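Local structure of Two-component insecticidal protein 16 kDa unit (Alcaligenes faecalis, 5V3S) at residues 18-24 with 134-140; 91-97 with 120-124. The protein is the 16 kDa, aegerolysin-family component of a two-component insecticidal toxin that kills corn rootworm, through a mechanism similar to that of Cry34Ab1/Cry35Ab1. One frame throughout, in Å; residues are numbered along the deposited sequence.

Contact 1: residues 18-24 with 134-140. Unlike the reference sequence in segment 18-24: Met20 (reference Ile). Unlike the reference sequence in segment 134-140: Met135 (reference Thr).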
loop_
_atom_site.group_PDB
_atom_site.type_symbol
_atom_site.label_atom_id
_atom_site.label_comp_id
_atom_site.label_asym_id
_atom_site.label_seq_id
_atom_site.Cartn_x
_atom_site.Cartn_y
_atom_site.Cartn_z
ATOM N N GLN A 18 5.069 -15.375 -1.511
ATOM C CA GLN A 18 4.787 -14.096 -2.213
ATOM C C GLN A 18 4.100 -13.166 -1.209
ATOM O O GLN A 18 3.075 -13.508 -0.613
ATOM C CB GLN A 18 3.935 -14.344 -3.442
ATOM C CG GLN A 18 3.564 -13.083 -4.199
ATOM C CD GLN A 18 4.807 -12.275 -4.572
ATOM O OE1 GLN A 18 5.494 -11.735 -3.708
ATOM N NE2 GLN A 18 5.175 -12.336 -5.844
ATOM N N TRP A 19 4.732 -12.023 -0.928
ATOM C CA TRP A 19 4.257 -11.205 0.157
ATOM C C TRP A 19 4.756 -9.787 -0.112
ATOM O O TRP A 19 5.727 -9.567 -0.879
ATOM C CB TRP A 19 4.745 -11.675 1.521
ATOM C CG TRP A 19 6.246 -11.573 1.639
ATOM C CD1 TRP A 19 7.163 -12.513 1.221
ATOM C CD2 TRP A 19 7.012 -10.476 2.185
ATOM N NE1 TRP A 19 8.437 -12.065 1.472
ATOM C CE2 TRP A 19 8.377 -10.815 2.056
ATOM C CE3 TRP A 19 6.676 -9.230 2.717
ATOM C CZ2 TRP A 19 9.405 -9.977 2.482
ATOM C CZ3 TRP A 19 7.712 -8.383 3.172
ATOM C CH2 TRP A 19 9.051 -8.745 3.045
HETATM N N MSE A 20 4.026 -8.847 0.462
HETATM C CA MSE A 20 4.395 -7.443 0.361
HETATM C C MSE A 20 4.031 -6.807 1.699
HETATM O O MSE A 20 3.096 -7.226 2.388
HETATM C CB MSE A 20 3.679 -6.734 -0.823
HETATM C CG MSE A 20 2.132 -6.741 -0.867
HETATM SE SE MSE A 20 1.421 -5.238 0.261
HETATM C CE MSE A 20 1.454 -4.069 -1.318
ATOM N N GLU A 21 4.758 -5.759 2.071
ATOM C CA GLU A 21 4.316 -4.906 3.156
ATOM C C GLU A 21 4.570 -3.484 2.705
ATOM O O GLU A 21 5.652 -3.201 2.255
ATOM C CB GLU A 21 5.003 -5.159 4.522
ATOM C CG GLU A 21 4.578 -6.468 5.149
ATOM C CD GLU A 21 4.845 -6.617 6.618
ATOM O OE1 GLU A 21 5.326 -5.623 7.241
ATOM O OE2 GLU A 21 4.537 -7.754 7.113
ATOM N N ILE A 22 3.539 -2.642 2.791
ATOM C CA ILE A 22 3.615 -1.264 2.297
ATOM C C ILE A 22 3.392 -0.311 3.494
ATOM O O ILE A 22 2.425 -0.421 4.196
ATOM C CB ILE A 22 2.756 -0.998 1.056
ATOM C CG1 ILE A 22 2.996 0.370 0.513
ATOM C CG2 ILE A 22 1.298 -1.145 1.305
ATOM C CD1 ILE A 22 2.675 0.493 -0.943
ATOM N N THR A 23 4.315 0.609 3.688
ATOM C CA THR A 23 4.211 1.507 4.831
ATOM C C THR A 23 3.996 2.890 4.205
ATOM O O THR A 23 4.767 3.265 3.326
ATOM C CB THR A 23 5.473 1.418 5.724
ATOM O OG1 THR A 23 5.549 0.136 6.281
ATOM C CG2 THR A 23 5.377 2.386 6.832
ATOM N N ILE A 24 2.977 3.640 4.690
ATOM C CA ILE A 24 2.670 5.017 4.238
ATOM C C ILE A 24 2.918 5.941 5.404
ATOM O O ILE A 24 2.337 5.713 6.496
ATOM C CB ILE A 24 1.193 5.103 3.786
ATOM C CG1 ILE A 24 0.920 4.037 2.744
ATOM C CG2 ILE A 24 0.801 6.487 3.248
ATOM C CD1 ILE A 24 0.248 2.808 3.282
ATOM N N ALA A 134 9.893 -12.472 -4.093
ATOM C CA ALA A 134 8.789 -11.823 -3.335
ATOM C C ALA A 134 8.822 -10.296 -3.503
ATOM O O ALA A 134 9.895 -9.661 -3.473
ATOM C CB ALA A 134 8.841 -12.185 -1.854
HETATM N N MSE A 135 7.649 -9.710 -3.662
HETATM C CA MSE A 135 7.555 -8.241 -3.751
HETATM C C MSE A 135 8.266 -7.497 -2.626
HETATM O O MSE A 135 8.985 -6.555 -2.875
HETATM C CB MSE A 135 6.090 -7.837 -3.915
HETATM C CG MSE A 135 5.843 -6.346 -4.090
HETATM SE SE MSE A 135 6.708 -5.667 -5.716
HETATM C CE MSE A 135 5.220 -4.750 -6.565
ATOM N N GLY A 136 8.066 -7.876 -1.393
ATOM C CA GLY A 136 8.900 -7.325 -0.332
ATOM C C GLY A 136 8.328 -6.072 0.342
ATOM O O GLY A 136 7.173 -5.897 0.368
ATOM N N ASN A 137 9.203 -5.246 0.900
ATOM C CA ASN A 137 8.831 -4.050 1.647
ATOM C C ASN A 137 8.766 -2.852 0.683
ATOM O O ASN A 137 9.669 -2.646 -0.162
ATOM C CB ASN A 137 9.836 -3.749 2.761
ATOM C CG ASN A 137 9.921 -4.856 3.810
ATOM O OD1 ASN A 137 9.040 -5.017 4.600
ATOM N ND2 ASN A 137 10.934 -5.712 3.709
ATOM N N ILE A 138 7.741 -2.004 0.835
ATOM C CA ILE A 138 7.562 -0.836 -0.029
ATOM C C ILE A 138 7.219 0.296 0.962
ATOM O O ILE A 138 6.517 0.045 1.936
ATOM C CB ILE A 138 6.304 -1.006 -0.984
ATOM C CG1 ILE A 138 6.395 -2.318 -1.842
ATOM C CG2 ILE A 138 6.077 0.200 -1.862
ATOM C CD1 ILE A 138 5.069 -2.954 -2.238
ATOM N N PHE A 139 7.644 1.502 0.635
ATOM C CA PHE A 139 7.577 2.693 1.479
ATOM C C PHE A 139 7.046 3.797 0.607
ATOM O O PHE A 139 7.578 4.067 -0.432
ATOM C CB PHE A 139 9.012 3.010 1.935
ATOM C CG PHE A 139 9.200 4.199 2.855
ATOM C CD1 PHE A 139 8.357 4.477 3.912
ATOM C CD2 PHE A 139 10.368 4.961 2.737
ATOM C CE1 PHE A 139 8.624 5.527 4.795
ATOM C CE2 PHE A 139 10.638 6.012 3.599
ATOM C CZ PHE A 139 9.788 6.274 4.657
ATOM N N ILE A 140 5.957 4.462 1.048
ATOM C CA ILE A 140 5.472 5.699 0.387
ATOM C C ILE A 140 5.439 6.825 1.450
ATOM O O ILE A 140 4.934 6.600 2.477
ATOM C CB ILE A 140 4.092 5.513 -0.236
ATOM C CG1 ILE A 140 4.121 4.320 -1.227
ATOM C CG2 ILE A 140 3.621 6.831 -0.891
ATOM C CD1 ILE A 140 2.784 4.082 -1.891
#
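The side-chain oxygen OE1 of Gln18 takes two N-H groups where strands 19-24 and 136-140 begin to pair: Met135 N, 3.0 Å from OE1, sits on a lone pair in the carbonyl plane, and the backbone N of Gln18's own neighbour Trp19 adds a weak bond. From there the two strands, neighbouring inner strands of the mixed sheet in this aegerolysin beta sandwich, run parallel. Trp19 O accepts from Gly136 N, Glu21 N donates to Gly136 O, and the pattern continues to a nearly straight bond from Ile140 N to Thr23 O (2.8 Å, 171° at the hydrogen).

Met20, Ile22, Ile138 and Ile140 share the face turned to the opposing sheet, where Tyr99 of strand 94-103 touches Ile22 and Ile138. CD1 of Ile22 reaches across to CG2 of Ile138 at 3.5 Å and to CD1 of Ile140 at 3.7 Å, while the selenomethionine Met20 brings its CE to Ile138 CD1. On the other face Thr23 OG1 is hydrogen-bonded to Thr70 OG1, and Trp19, in cation-pi contact with Lys49, has CG between its backbone N and carbonyl carbon (chi1 64°). Its indole thereby lies over Gly136, whose CA makes a CH-pi contact 3.8 Å from the centroid of the six-membered ring of Trp19. At that ring's edge, Asn137 ND2 comes within 3.6 Å of Trp19 CH2.

Contact 2: residues 91-97 with 120-124; sequences DGDKLVF and NYTVI
Strands 94-97 and 121-124 run in roughly the same direction, 33° apart, but their axes come no closer than 8.7 Å: they belong to different sheets of the sandwich and meet through side chains alone. A type II' turn from Asp91 to Lys94 closes the hairpin of strands 83-91 and 94-103, and a classic beta bulge at Val96 and Phe97, both opposite Leu89, interrupts its regular pairing.

Tyr121 spans the gap. Its hydroxyl OH donates to Asp91 OD2 at 2.6 Å, on the anti lone pair of the carboxylate, whose plane stands 83° from that of the ring. The same OD2 forms a salt bridge with Lys144, and OD1 is hydrogen-bonded to Ser29, so both carboxylate oxygens are held. Over one face of the Tyr121 ring lies Val96 CG2, 4.0 Å from the ring centroid in a CH-pi contact. The other branch, CG1, is anti to the backbone N (chi1 175°) and meets Val123 CG2 at 4.0 Å. Val123 CG1 in turn approaches Phe97 CD2 at 3.8 Å.

Strand 136-144 pairs with strand 121-126 and brings Val142 against Phe97, while Val115 and Leu113 of strand 110-115 pack on Val123 and Phe97 respectively.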
loop_
_atom_site.group_PDB
_atom_site.type_symbol
_atom_site.label_atom_id
_atom_site.label_comp_id
_atom_site.label_asym_id
_atom_site.label_seq_id
_atom_site.Cartn_x
_atom_site.Cartn_y
_atom_site.Cartn_z
ATOM N N ASP A 91 -6.840 13.120 1.396
ATOM C CA ASP A 91 -6.583 14.204 2.396
ATOM C C ASP A 91 -7.942 14.931 2.426
ATOM O O ASP A 91 -8.270 15.654 1.467
ATOM C CB ASP A 91 -5.494 15.152 1.910
ATOM C CG ASP A 91 -5.280 16.371 2.931
ATOM O OD1 ASP A 91 -5.759 16.228 4.026
ATOM O OD2 ASP A 91 -4.561 17.334 2.643
ATOM N N GLY A 92 -8.782 14.608 3.412
ATOM C CA GLY A 92 -10.166 15.089 3.398
ATOM C C GLY A 92 -10.911 14.461 2.222
ATOM O O GLY A 92 -10.875 13.228 2.014
ATOM N N ASP A 93 -11.511 15.293 1.402
ATOM C CA ASP A 93 -12.224 14.810 0.211
ATOM C C ASP A 93 -11.336 14.811 -1.074
ATOM O O ASP A 93 -11.799 14.480 -2.129
ATOM C CB ASP A 93 -13.455 15.668 -0.048
ATOM C CG ASP A 93 -14.544 15.427 0.936
ATOM O OD1 ASP A 93 -14.941 14.216 1.185
ATOM O OD2 ASP A 93 -15.014 16.476 1.463
ATOM N N LYS A 94 -10.048 15.050 -0.926
ATOM C CA LYS A 94 -9.128 15.189 -2.040
ATOM C C LYS A 94 -8.399 13.833 -2.221
ATOM O O LYS A 94 -7.763 13.322 -1.293
ATOM C CB LYS A 94 -8.101 16.267 -1.789
ATOM C CG LYS A 94 -8.686 17.652 -1.501
ATOM C CD LYS A 94 -8.314 18.617 -2.616
ATOM C CE LYS A 94 -6.983 19.327 -2.367
ATOM N NZ LYS A 94 -6.896 20.645 -3.106
ATOM N N LEU A 95 -8.483 13.269 -3.415
ATOM C CA LEU A 95 -7.719 12.030 -3.703
ATOM C C LEU A 95 -6.236 12.415 -3.946
ATOM O O LEU A 95 -5.949 13.197 -4.855
ATOM C CB LEU A 95 -8.317 11.366 -4.939
ATOM C CG LEU A 95 -7.599 10.060 -5.393
ATOM C CD1 LEU A 95 -7.605 8.999 -4.355
ATOM C CD2 LEU A 95 -8.313 9.598 -6.662
ATOM N N VAL A 96 -5.303 11.835 -3.154
ATOM C CA VAL A 96 -3.905 12.132 -3.236
ATOM C C VAL A 96 -3.196 11.112 -4.159
ATOM O O VAL A 96 -2.500 11.544 -5.090
ATOM C CB VAL A 96 -3.329 12.164 -1.841
ATOM C CG1 VAL A 96 -1.813 12.354 -1.870
ATOM C CG2 VAL A 96 -4.088 13.267 -1.066
ATOM N N PHE A 97 -3.407 9.828 -3.934
ATOM C CA PHE A 97 -2.825 8.734 -4.833
ATOM C C PHE A 97 -3.664 7.475 -4.860
ATOM O O PHE A 97 -4.530 7.242 -4.049
ATOM C CB PHE A 97 -1.362 8.362 -4.563
ATOM C CG PHE A 97 -1.085 7.584 -3.272
ATOM C CD1 PHE A 97 -1.357 6.256 -3.135
ATOM C CD2 PHE A 97 -0.454 8.204 -2.179
ATOM C CE1 PHE A 97 -1.034 5.556 -1.973
ATOM C CE2 PHE A 97 -0.146 7.527 -1.041
ATOM C CZ PHE A 97 -0.449 6.178 -0.920
ATOM N N ASN A 120 0.025 19.831 -4.925
ATOM C CA ASN A 120 -0.163 20.115 -3.476
ATOM C C ASN A 120 0.562 19.114 -2.543
ATOM O O ASN A 120 0.708 19.370 -1.396
ATOM C CB ASN A 120 -1.657 20.194 -3.205
ATOM C CG ASN A 120 -2.277 21.425 -3.857
ATOM O OD1 ASN A 120 -1.779 22.539 -3.656
ATOM N ND2 ASN A 120 -3.345 21.237 -4.622
ATOM N N TYR A 121 1.031 17.986 -3.098
ATOM C CA TYR A 121 1.630 16.890 -2.359
ATOM C C TYR A 121 2.909 16.357 -3.056
ATOM O O TYR A 121 3.024 16.378 -4.275
ATOM C CB TYR A 121 0.637 15.770 -2.189
ATOM C CG TYR A 121 -0.652 16.224 -1.556
ATOM C CD1 TYR A 121 -0.835 16.182 -0.180
ATOM C CD2 TYR A 121 -1.689 16.625 -2.347
ATOM C CE1 TYR A 121 -2.065 16.526 0.407
ATOM C CE2 TYR A 121 -2.853 17.050 -1.798
ATOM C CZ TYR A 121 -3.022 17.029 -0.449
ATOM O OH TYR A 121 -4.213 17.461 0.052
ATOM N N THR A 122 3.903 16.090 -2.272
ATOM C CA THR A 122 5.032 15.322 -2.697
ATOM C C THR A 122 4.801 13.879 -2.267
ATOM O O THR A 122 4.730 13.531 -1.121
ATOM C CB THR A 122 6.359 15.876 -2.190
ATOM O OG1 THR A 122 6.442 17.272 -2.540
ATOM C CG2 THR A 122 7.530 15.155 -2.872
ATOM N N VAL A 123 4.724 13.016 -3.271
ATOM C CA VAL A 123 4.496 11.628 -2.999
ATOM C C VAL A 123 5.606 10.793 -3.614
ATOM O O VAL A 123 5.766 10.834 -4.828
ATOM C CB VAL A 123 3.148 11.199 -3.538
ATOM C CG1 VAL A 123 2.884 9.770 -3.217
ATOM C CG2 VAL A 123 2.027 11.943 -2.910
ATOM N N ILE A 124 6.326 10.057 -2.792
ATOM C CA ILE A 124 7.523 9.245 -3.212
ATOM C C ILE A 124 7.457 7.780 -2.761
ATOM O O ILE A 124 7.316 7.524 -1.547
ATOM C CB ILE A 124 8.843 9.850 -2.770
ATOM C CG1 ILE A 124 9.026 11.324 -3.215
ATOM C CG2 ILE A 124 10.006 8.952 -3.324
ATOM C CD1 ILE A 124 9.342 11.528 -4.667
#

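Contact 1 is pairing within one sheet, whereas contact 2 joins that sheet to the facing one; their centres are about 20 Å apart. Strand 136-144 connects them, running beside 19-27 on one flank and antiparallel to 121-126 on the other. Ile140, at the end of contact 1, is where they touch: its CG2 lies 3.8 Å from Val123 CG1 and equally far from Phe97 CE2, so the apolar layer of contact 1 continues into the interior between the sheets at contact 2. Along the chain, contact 2 is nested inside the loop closed by contact 1, and the hairpin connection from 121-126 to 136-144 leads directly from one to the other.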